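Local coordinates for protein beta-2-microglobulin (Ctenopharyngodon idella, PDB 5H5Z) that probably serves as the light chain of an MHC class I molecule, pairing with the heavy chain and supporting peptide presentation to the immune system, at residues 38-43 with 67-72; 5-10 with 27-32. The protein carries 1 engineered substitution. All coordinates share one frame; numbering follows the deposited sequence. Where two conformers were deposited one is given.

Contact 1: residues 38-43 with 67-72; sequences IELLKN and KSVSFK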
# COMPACT_ATOMS: atom_id res chain seq x y z
N ILE B 38 -12.59 0.98 -9.93
CA ILE B 38 -13.01 0.19 -8.77
C ILE B 38 -14.32 0.77 -8.23
O ILE B 38 -14.42 1.97 -7.99
CB ILE B 38 -11.95 0.17 -7.64
CG1 ILE B 38 -10.58 -0.27 -8.17
CG2 ILE B 38 -12.41 -0.74 -6.50
CD1 ILE B 38 -9.42 0.09 -7.26
N GLU B 39 -15.32 -0.10 -8.05
CA GLU B 39 -16.61 0.32 -7.51
C GLU B 39 -17.09 -0.67 -6.47
O GLU B 39 -16.97 -1.88 -6.66
CB GLU B 39 -17.65 0.46 -8.62
CG GLU B 39 -17.40 1.58 -9.63
CD GLU B 39 -17.45 2.99 -9.04
OE1 GLU B 39 -17.83 3.15 -7.86
OE2 GLU B 39 -17.10 3.94 -9.76
N LEU B 40 -17.61 -0.17 -5.35
CA LEU B 40 -18.24 -1.04 -4.36
C LEU B 40 -19.74 -1.09 -4.63
O LEU B 40 -20.35 -0.07 -4.95
CB LEU B 40 -17.96 -0.55 -2.93
CG LEU B 40 -16.49 -0.49 -2.50
CD1 LEU B 40 -16.35 0.17 -1.14
CD2 LEU B 40 -15.87 -1.88 -2.46
N LEU B 41 -20.33 -2.28 -4.52
CA LEU B 41 -21.73 -2.48 -4.86
C LEU B 41 -22.56 -3.06 -3.72
O LEU B 41 -22.10 -3.94 -2.98
CB LEU B 41 -21.87 -3.39 -6.08
CG LEU B 41 -20.92 -3.21 -7.28
CD1 LEU B 41 -21.18 -4.30 -8.30
CD2 LEU B 41 -21.04 -1.83 -7.92
N LYS B 42 -23.79 -2.55 -3.59
CA LYS B 42 -24.79 -3.14 -2.71
C LYS B 42 -25.91 -3.65 -3.59
O LYS B 42 -26.55 -2.88 -4.31
CB LYS B 42 -25.33 -2.11 -1.72
CG LYS B 42 -26.43 -2.65 -0.82
CD LYS B 42 -27.05 -1.58 0.06
CE LYS B 42 -28.04 -2.20 1.03
NZ LYS B 42 -28.77 -1.19 1.84
N ASN B 43 -26.15 -4.96 -3.54
CA ASN B 43 -27.14 -5.62 -4.40
C ASN B 43 -27.00 -5.23 -5.88
O ASN B 43 -27.99 -5.01 -6.57
CB ASN B 43 -28.56 -5.38 -3.87
CG ASN B 43 -28.75 -5.86 -2.44
OD1 ASN B 43 -28.25 -6.93 -2.07
ND2 ASN B 43 -29.46 -5.08 -1.64
N LYS B 67 -10.32 0.85 -1.97
CA LYS B 67 -11.62 1.51 -1.95
C LYS B 67 -12.38 1.03 -0.73
O LYS B 67 -12.36 -0.16 -0.42
CB LYS B 67 -12.41 1.22 -3.22
CG LYS B 67 -13.58 2.17 -3.40
CD LYS B 67 -13.67 2.60 -4.85
CE LYS B 67 -14.44 3.89 -5.02
NZ LYS B 67 -14.49 4.26 -6.46
N SER B 68 -13.04 1.95 -0.04
CA SER B 68 -13.77 1.62 1.18
C SER B 68 -14.99 2.52 1.34
O SER B 68 -15.05 3.61 0.77
CB SER B 68 -12.86 1.73 2.41
OG SER B 68 -12.36 3.05 2.58
N VAL B 69 -15.98 2.03 2.10
CA VAL B 69 -17.16 2.81 2.44
C VAL B 69 -17.80 2.22 3.69
O VAL B 69 -17.64 1.03 3.98
CB VAL B 69 -18.19 2.86 1.27
CG1 VAL B 69 -18.86 1.51 1.05
CG2 VAL B 69 -19.23 3.95 1.50
N SER B 70 -18.49 3.07 4.46
CA SER B 70 -19.26 2.60 5.61
C SER B 70 -20.39 1.69 5.15
O SER B 70 -21.02 1.96 4.12
CB SER B 70 -19.84 3.80 6.39
OG SER B 70 -20.78 3.37 7.35
N PHE B 71 -20.63 0.61 5.89
CA PHE B 71 -21.76 -0.27 5.60
C PHE B 71 -22.24 -0.99 6.85
O PHE B 71 -21.49 -1.12 7.83
CB PHE B 71 -21.48 -1.23 4.42
CG PHE B 71 -20.75 -2.51 4.78
CD1 PHE B 71 -19.65 -2.51 5.63
CD2 PHE B 71 -21.17 -3.72 4.24
CE1 PHE B 71 -18.99 -3.69 5.94
CE2 PHE B 71 -20.52 -4.91 4.54
CZ PHE B 71 -19.42 -4.90 5.39
N LYS B 72 -23.49 -1.42 6.82
CA LYS B 72 -24.08 -2.18 7.90
C LYS B 72 -24.69 -3.43 7.28
O LYS B 72 -25.84 -3.40 6.82
CB LYS B 72 -25.13 -1.34 8.63
CG LYS B 72 -25.59 -1.92 9.96
CD LYS B 72 -26.29 -0.89 10.83
CE LYS B 72 -27.75 -0.73 10.46
NZ LYS B 72 -28.51 0.01 11.51
O HOH W 1 -16.92 5.47 -6.44
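Strand 38-42 lies across from strand 67-71 with axes 7.5 Å apart at their closest and N-to-C directions turned by 30°, so the two belong to facing sheets and share no backbone hydrogen bond. Side chains, chiefly that of K67, bridge the two sheets. Its CG is anti to the backbone N (chi1 -165°), and a bend at the next torsion carries the chain past I38 to the carbonyl of that residue. There K67 NZ donates to I38 O over 2.8 Å, tilted 22° from the carbonyl plane. E39 starts out pointing away from strand 67-71, yet a bend at its second torsion returns the carboxylate to the ammonium group; at 3.8 Å from E39 OE1 to K67 NZ the salt bridge is long, and a water that accepts from NZ and donates to OE1 supplements it. The aliphatic part of K67 is used as well, its CB lying 3.8 Å from I38 CG2 and its CG meeting L40 CG at 4.0 Å. Deeper in, L40 and V69 run past each other in opposite directions, with L40 CD1 3.6 Å from V69 CG1. Were K67 replaced by an alanine, I38 O and the E39 carboxylate would probably lose their ammonium partner, and L40 CG the methylene packed against it. I38 also packs on C81 and L40 on C26, the two halves of the disulfide, which places both beside it in the core of the immunoglobulin C1-set beta-sandwich, with the K67-E39 pair nearer its margin.

Contact 2: residues 5-10 with 27-32; sequences SPKIQV and YVSNFH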
# COMPACT_ATOMS: atom_id res chain seq x y z
N SER B 5 -2.53 -8.23 -14.09
CA SER B 5 -3.93 -8.15 -13.68
C SER B 5 -4.04 -8.09 -12.16
O SER B 5 -3.29 -8.77 -11.46
CB SER B 5 -4.72 -9.33 -14.25
OG SER B 5 -4.78 -9.23 -15.66
N PRO B 6 -4.99 -7.28 -11.65
CA PRO B 6 -5.07 -7.03 -10.21
C PRO B 6 -5.44 -8.23 -9.35
O PRO B 6 -6.26 -9.07 -9.75
CB PRO B 6 -6.17 -5.96 -10.11
CG PRO B 6 -6.99 -6.13 -11.34
CD PRO B 6 -6.00 -6.51 -12.40
N LYS B 7 -4.80 -8.32 -8.19
CA LYS B 7 -5.31 -9.14 -7.09
C LYS B 7 -6.40 -8.30 -6.44
O LYS B 7 -6.23 -7.10 -6.23
CB LYS B 7 -4.20 -9.47 -6.08
CG LYS B 7 -4.62 -10.48 -5.02
CD LYS B 7 -3.68 -10.49 -3.83
CE LYS B 7 -2.43 -11.32 -4.07
NZ LYS B 7 -1.40 -11.01 -3.04
N ILE B 8 -7.53 -8.94 -6.15
CA ILE B 8 -8.71 -8.25 -5.62
C ILE B 8 -9.17 -8.95 -4.35
O ILE B 8 -9.55 -10.13 -4.39
CB ILE B 8 -9.87 -8.23 -6.63
CG1 ILE B 8 -9.41 -7.67 -7.98
CG2 ILE B 8 -11.05 -7.43 -6.07
CD1 ILE B 8 -10.36 -7.94 -9.12
N GLN B 9 -9.15 -8.23 -3.25
CA GLN B 9 -9.52 -8.79 -1.96
C GLN B 9 -10.57 -7.91 -1.30
O GLN B 9 -10.37 -6.69 -1.14
CB GLN B 9 -8.29 -8.96 -1.06
CG GLN B 9 -7.30 -9.98 -1.61
CD GLN B 9 -6.01 -10.05 -0.80
OE1 GLN B 9 -5.82 -10.96 -0.00
NE2 GLN B 9 -5.14 -9.08 -1.01
N VAL B 10 -11.68 -8.54 -0.93
CA VAL B 10 -12.85 -7.85 -0.39
C VAL B 10 -13.12 -8.36 1.01
O VAL B 10 -13.26 -9.57 1.23
CB VAL B 10 -14.09 -8.05 -1.29
CG1 VAL B 10 -15.23 -7.13 -0.87
CG2 VAL B 10 -13.74 -7.81 -2.75
N TYR B 27 -9.33 -4.15 -1.49
CA TYR B 27 -7.91 -3.92 -1.71
C TYR B 27 -7.51 -4.50 -3.06
O TYR B 27 -7.60 -5.71 -3.29
CB TYR B 27 -7.08 -4.57 -0.60
CG TYR B 27 -5.59 -4.33 -0.69
CD1 TYR B 27 -5.06 -3.04 -0.85
CD2 TYR B 27 -4.69 -5.39 -0.57
CE1 TYR B 27 -3.69 -2.83 -0.92
CE2 TYR B 27 -3.32 -5.19 -0.63
CZ TYR B 27 -2.83 -3.91 -0.80
OH TYR B 27 -1.47 -3.72 -0.86
N VAL B 28 -7.08 -3.61 -3.95
CA VAL B 28 -6.74 -3.98 -5.33
C VAL B 28 -5.25 -3.75 -5.52
O VAL B 28 -4.77 -2.62 -5.42
CB VAL B 28 -7.58 -3.17 -6.33
CG1 VAL B 28 -7.26 -3.56 -7.77
CG2 VAL B 28 -9.07 -3.36 -6.06
N SER B 29 -4.50 -4.83 -5.77
CA SER B 29 -3.04 -4.75 -5.72
C SER B 29 -2.37 -5.50 -6.86
O SER B 29 -3.04 -6.18 -7.63
CB SER B 29 -2.53 -5.29 -4.39
OG SER B 29 -2.86 -6.67 -4.26
N ASN B 30 -1.05 -5.35 -6.97
CA ASN B 30 -0.25 -6.11 -7.93
C ASN B 30 -0.62 -5.87 -9.39
O ASN B 30 -0.53 -6.78 -10.22
CB ASN B 30 -0.31 -7.62 -7.61
CG ASN B 30 0.30 -7.97 -6.26
OD1 ASN B 30 1.05 -7.18 -5.67
ND2 ASN B 30 -0.00 -9.17 -5.77
N PHE B 31 -1.03 -4.65 -9.73
CA PHE B 31 -1.51 -4.38 -11.09
C PHE B 31 -0.71 -3.33 -11.86
O PHE B 31 -0.17 -2.40 -11.28
CB PHE B 31 -3.02 -4.08 -11.11
CG PHE B 31 -3.39 -2.75 -10.50
CD1 PHE B 31 -3.45 -1.60 -11.28
CD2 PHE B 31 -3.73 -2.66 -9.15
CE1 PHE B 31 -3.81 -0.38 -10.73
CE2 PHE B 31 -4.09 -1.45 -8.59
CZ PHE B 31 -4.12 -0.30 -9.38
N HIS B 32 -0.66 -3.52 -13.18
CA HIS B 32 -0.01 -2.58 -14.11
C HIS B 32 -0.65 -2.81 -15.48
O HIS B 32 -0.87 -3.97 -15.85
CB HIS B 32 1.49 -2.84 -14.19
CG HIS B 32 2.18 -2.08 -15.28
ND1 HIS B 32 2.61 -0.78 -15.12
CD2 HIS B 32 2.52 -2.43 -16.55
CE1 HIS B 32 3.17 -0.36 -16.23
NE2 HIS B 32 3.13 -1.34 -17.12
O HOH W 2 -0.86 -9.43 -10.68
O HOH W 3 -1.17 -7.93 -2.63
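K7 O is gripped twice by strand 27-29: S29 N donates to it over 2.9 Å at an N-H...O angle of 164°, lying in the carbonyl plane, and V28 CA adds a CA-H...O contact of 3.3 Å. In return K7 N donates to S29 O, which P6 CA also approaches, and a second reciprocal pair of bonds joins Q9 to Y27. These antiparallel bonds fix the register of the hairpin and tie strand 7-12, an outermost strand of its sheet within this chain, to strand 22-31. Beyond S29 the strand turns a corner at N30, which with F31 faces F63 in a G1 beta bulge, N30 taking a left-handed backbone conformation.

The two faces differ in character. On one, P6 CB presses on V28 CG1 at 3.5 Å and meets F31 CB at 3.8 Å; V28 CG1 is anti to its own backbone N (chi1 -179°), which sets that methyl against the proline ring. I8 shares this side, and both it and V28 reach V83 on the opposing sheet. On the other, the K7 chain runs over S29, its CB 3.6 Å from S29 OG, and bends near its end to lie alongside N30. A water joins S29 OG, 2.7 Å away, to K7 NZ at 3.1 Å. The amide of Q9 sits at the edge of the Y27 ring.

K7 NZ also forms a salt bridge with E225 of the MHC class I heavy chain, against which Q9 packs too, while Y27 touches P228 of that chain. The contact thus has an apolar side turned into the sandwich and a polar side with a bridging water, consistent with its place against the heavy chain.

Overall arrangement
The two contacts divide the work of a beta-sandwich. Contact 2 joins neighbouring strands within one sheet, chiefly through paired backbone bonds, with apolar packing on one face and a water link on the other, whereas contact 1 joins that sheet to the facing one through side chains, one of which, K67, bonds to a main-chain carbonyl. Strand 63-71, used in contact 1, is the next neighbour of strand 22-31, used in contact 2, and the centres lie about 16 Å apart on opposite sides of the chain's centre. They meet where I38 CD1 packs on V28 CG2 at 3.7 Å. Contact 1 is the more buried; contact 2 is partly exposed and gives its polar face to the heavy chain.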